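D-hydantoinase (Ralstonia pickettii, PDB 1NFG) probably catalyses the stereospecific hydrolysis of the cyclic amide bond of D-hydantoin derivatives, using a pair of zinc ions bound in each subunit. Local coordinates at residues 280-285 with 317-322. Numbering follows the deposited sequence.
Sequences GAKYVF and WLFKGH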
ATOM      1  N   GLY A 280      23.178  28.519   0.652  1.00 29.19           N
ATOM      2  CA  GLY A 280      22.348  27.390   1.025  1.00 28.32           C
ATOM      3  C   GLY A 280      21.901  27.438   2.473  1.00 27.77           C
ATOM      4  O   GLY A 280      20.892  26.830   2.841  1.00 28.17           O
ATOM      5  N   ALA A 281      22.650  28.159   3.302  1.00 27.62           N
ATOM      6  CA  ALA A 281      22.318  28.278   4.716  1.00 27.08           C
ATOM      7  C   ALA A 281      20.925  28.881   4.882  1.00 27.20           C
ATOM      8  O   ALA A 281      20.209  28.557   5.832  1.00 27.50           O
ATOM      9  CB  ALA A 281      23.350  29.141   5.426  1.00 26.01           C
ATOM     10  N   LYS A 282      20.543  29.754   3.954  1.00 26.30           N
ATOM     11  CA  LYS A 282      19.233  30.387   4.009  1.00 25.97           C
ATOM     12  C   LYS A 282      18.115  29.355   3.979  1.00 26.18           C
ATOM     13  O   LYS A 282      17.049  29.563   4.555  1.00 26.39           O
ATOM     14  CB  LYS A 282      19.049  31.334   2.825  1.00 25.45           C
ATOM     15  CG  LYS A 282      19.964  32.532   2.839  1.00 26.22           C
ATOM     16  CD  LYS A 282      19.687  33.439   1.664  1.00 25.43           C
ATOM     17  CE  LYS A 282      20.636  34.622   1.646  1.00 26.54           C
ATOM     18  NZ  LYS A 282      20.349  35.516   0.488  1.00 29.75           N
ATOM     19  N   TYR A 283      18.373  28.234   3.316  1.00 26.50           N
ATOM     20  CA  TYR A 283      17.376  27.184   3.162  1.00 26.03           C
ATOM     21  C   TYR A 283      17.463  26.087   4.186  1.00 25.33           C
ATOM     22  O   TYR A 283      16.899  25.010   4.002  1.00 26.26           O
ATOM     23  CB  TYR A 283      17.478  26.612   1.755  1.00 25.88           C
ATOM     24  CG  TYR A 283      17.381  27.718   0.746  1.00 26.99           C
ATOM     25  CD1 TYR A 283      16.146  28.248   0.393  1.00 27.66           C
ATOM     26  CD2 TYR A 283      18.530  28.329   0.247  1.00 27.80           C
ATOM     27  CE1 TYR A 283      16.056  29.364  -0.425  1.00 30.31           C
ATOM     28  CE2 TYR A 283      18.453  29.445  -0.567  1.00 29.47           C
ATOM     29  CZ  TYR A 283      17.213  29.959  -0.896  1.00 30.86           C
ATOM     30  OH  TYR A 283      17.127  31.083  -1.678  1.00 34.74           O
ATOM     31  N   VAL A 284      18.163  26.365   5.275  1.00 24.04           N
ATOM     32  CA  VAL A 284      18.284  25.384   6.329  1.00 23.52           C
ATOM     33  C   VAL A 284      17.082  25.485   7.261  1.00 24.98           C
ATOM     34  O   VAL A 284      17.086  26.246   8.237  1.00 25.58           O
ATOM     35  CB  VAL A 284      19.583  25.574   7.142  1.00 22.74           C
ATOM     36  CG1 VAL A 284      19.593  24.628   8.335  1.00 19.39           C
ATOM     37  CG2 VAL A 284      20.791  25.311   6.257  1.00 20.81           C
ATOM     38  N   PHE A 285      16.037  24.732   6.929  1.00 24.75           N
ATOM     39  CA  PHE A 285      14.837  24.680   7.752  1.00 24.25           C
ATOM     40  C   PHE A 285      14.507  23.209   7.945  1.00 23.60           C
ATOM     41  O   PHE A 285      15.054  22.351   7.249  1.00 22.56           O
ATOM     42  CB  PHE A 285      13.674  25.437   7.104  1.00 24.12           C
ATOM     43  CG  PHE A 285      13.525  25.194   5.636  1.00 25.07           C
ATOM     44  CD1 PHE A 285      13.028  23.988   5.163  1.00 24.70           C
ATOM     45  CD2 PHE A 285      13.878  26.182   4.724  1.00 24.12           C
ATOM     46  CE1 PHE A 285      12.884  23.773   3.802  1.00 26.04           C
ATOM     47  CE2 PHE A 285      13.737  25.978   3.363  1.00 23.80           C
ATOM     48  CZ  PHE A 285      13.239  24.771   2.898  1.00 24.69           C
ATOM     49  N   TRP A 317      15.937  34.129  11.178  1.00 32.32           N
ATOM     50  CA  TRP A 317      17.334  34.013  11.558  1.00 32.74           C
ATOM     51  C   TRP A 317      18.143  34.728  10.486  1.00 33.93           C
ATOM     52  O   TRP A 317      18.310  34.217   9.379  1.00 34.84           O
ATOM     53  CB  TRP A 317      17.751  32.548  11.640  1.00 31.63           C
ATOM     54  CG  TRP A 317      16.978  31.761  12.642  1.00 32.20           C
ATOM     55  CD1 TRP A 317      16.264  30.621  12.410  1.00 32.97           C
ATOM     56  CD2 TRP A 317      16.831  32.049  14.038  1.00 32.06           C
ATOM     57  NE1 TRP A 317      15.678  30.181  13.572  1.00 33.69           N
ATOM     58  CE2 TRP A 317      16.009  31.038  14.589  1.00 33.15           C
ATOM     59  CE3 TRP A 317      17.311  33.061  14.878  1.00 32.37           C
ATOM     60  CZ2 TRP A 317      15.656  31.009  15.945  1.00 33.00           C
ATOM     61  CZ3 TRP A 317      16.961  33.033  16.229  1.00 32.72           C
ATOM     62  CH2 TRP A 317      16.140  32.012  16.747  1.00 33.19           C
ATOM     63  N   LEU A 318      18.623  35.922  10.814  1.00 34.15           N
ATOM     64  CA  LEU A 318      19.403  36.716   9.881  1.00 34.48           C
ATOM     65  C   LEU A 318      20.426  35.857   9.173  1.00 35.04           C
ATOM     66  O   LEU A 318      21.106  35.041   9.796  1.00 35.09           O
ATOM     67  CB  LEU A 318      20.126  37.847  10.611  1.00 34.70           C
ATOM     68  CG  LEU A 318      19.275  38.904  11.307  1.00 35.09           C
ATOM     69  CD1 LEU A 318      20.200  39.875  12.019  1.00 34.77           C
ATOM     70  CD2 LEU A 318      18.400  39.634  10.293  1.00 33.80           C
ATOM     71  N   PHE A 319      20.530  36.033   7.863  1.00 35.55           N
ATOM     72  CA  PHE A 319      21.496  35.270   7.107  1.00 36.69           C
ATOM     73  C   PHE A 319      22.873  35.635   7.635  1.00 39.01           C
ATOM     74  O   PHE A 319      23.739  34.772   7.786  1.00 39.36           O
ATOM     75  CB  PHE A 319      21.411  35.603   5.621  1.00 34.29           C
ATOM     76  CG  PHE A 319      22.459  34.921   4.798  1.00 32.58           C
ATOM     77  CD1 PHE A 319      22.600  33.536   4.840  1.00 32.43           C
ATOM     78  CD2 PHE A 319      23.311  35.657   3.985  1.00 31.13           C
ATOM     79  CE1 PHE A 319      23.577  32.894   4.085  1.00 32.25           C
ATOM     80  CE2 PHE A 319      24.292  35.026   3.225  1.00 31.58           C
ATOM     81  CZ  PHE A 319      24.426  33.641   3.274  1.00 32.30           C
ATOM     82  N   LYS A 320      23.066  36.920   7.921  1.00 41.61           N
ATOM     83  CA  LYS A 320      24.344  37.387   8.436  1.00 44.01           C
ATOM     84  C   LYS A 320      24.448  37.181   9.945  1.00 44.94           C
ATOM     85  O   LYS A 320      25.264  36.395  10.428  1.00 47.06           O
ATOM     86  CB  LYS A 320      24.547  38.858   8.104  1.00 44.93           C
ATOM     87  CG  LYS A 320      25.966  39.305   8.372  1.00 50.24           C
ATOM     88  CD  LYS A 320      26.220  40.734   7.930  1.00 53.88           C
ATOM     89  CE  LYS A 320      27.674  41.130   8.172  1.00 55.10           C
ATOM     90  NZ  LYS A 320      27.947  42.522   7.709  1.00 57.03           N
ATOM     91  N   GLY A 321      23.615  37.868  10.703  1.00 44.29           N
ATOM     92  CA  GLY A 321      23.688  37.700  12.140  1.00 45.82           C
ATOM     93  C   GLY A 321      23.567  36.291  12.719  1.00 46.24           C
ATOM     94  O   GLY A 321      24.369  35.908  13.568  1.00 46.05           O
ATOM     95  N   HIS A 322      22.594  35.509  12.255  1.00 47.29           N
ATOM     96  CA  HIS A 322      22.351  34.173  12.809  1.00 47.61           C
ATOM     97  C   HIS A 322      22.821  32.927  12.047  1.00 47.32           C
ATOM     98  O   HIS A 322      23.451  32.042  12.629  1.00 46.75           O
ATOM     99  CB  HIS A 322      20.858  34.046  13.110  1.00 48.90           C
ATOM    100  CG  HIS A 322      20.296  35.226  13.841  1.00 50.72           C
ATOM    101  ND1 HIS A 322      20.680  35.562  15.121  1.00 51.54           N
ATOM    102  CD2 HIS A 322      19.416  36.178  13.453  1.00 50.89           C
ATOM    103  CE1 HIS A 322      20.063  36.670  15.489  1.00 51.81           C
ATOM    104  NE2 HIS A 322      19.289  37.064  14.494  1.00 51.59           N
TER
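The aliphatic chain of K282 lies over one face of the F319 ring, the two side chains crossing at about a right angle. CE of K282 sits almost above the middle of the ring, 3.7 Å from the F319 centroid and 14° off the ring normal, a CH-pi contact that the neighbouring ammonium would probably strengthen by polarising the methylene. Nearer the backbone, CG of K282 meets CD1 of F319 at 3.5 Å. Because the chain is extended beyond CG, its zigzag turns CD outward, and CG and CE are the carbons that touch the ring. With CG of F319 anti to the backbone N (chi1 176°), the ring is carried toward 280-285, where it presents a face to K282 and an edge to A281.

Charge adds a second element over the same face. NZ of K282 stands 4.9 Å from the centroid of the F319 ring and 20° off its normal, a cation-pi geometry. The principal polar partner of this ammonium is E279, with which it forms a salt bridge, so the ring supplements a carboxylate.

The remaining contact is purely apolar: CB of A281 lies near the ring plane at the edge, 4.0 Å from CE1 of F319. A methyl group is short enough to fit there while the next residue covers the face.

Both segments are loops of the amidohydrolase barrel: 280-285 follows strand 257-262, whereas the loop holding 317-322 comes after strand 310-311. D411 receives the backbone N-H groups of F319 and K320, holding the base of the phenylalanine, and A281 lies about 9 Å, side chain to side chain, from N335, a probable substrate-binding residue.

With no hydrogen bond between the segments, their direct cohesion probably comes mainly from dispersion, with a modest electrostatic share from the cation over the ring, a joint in which lysine serves both ring and glutamate.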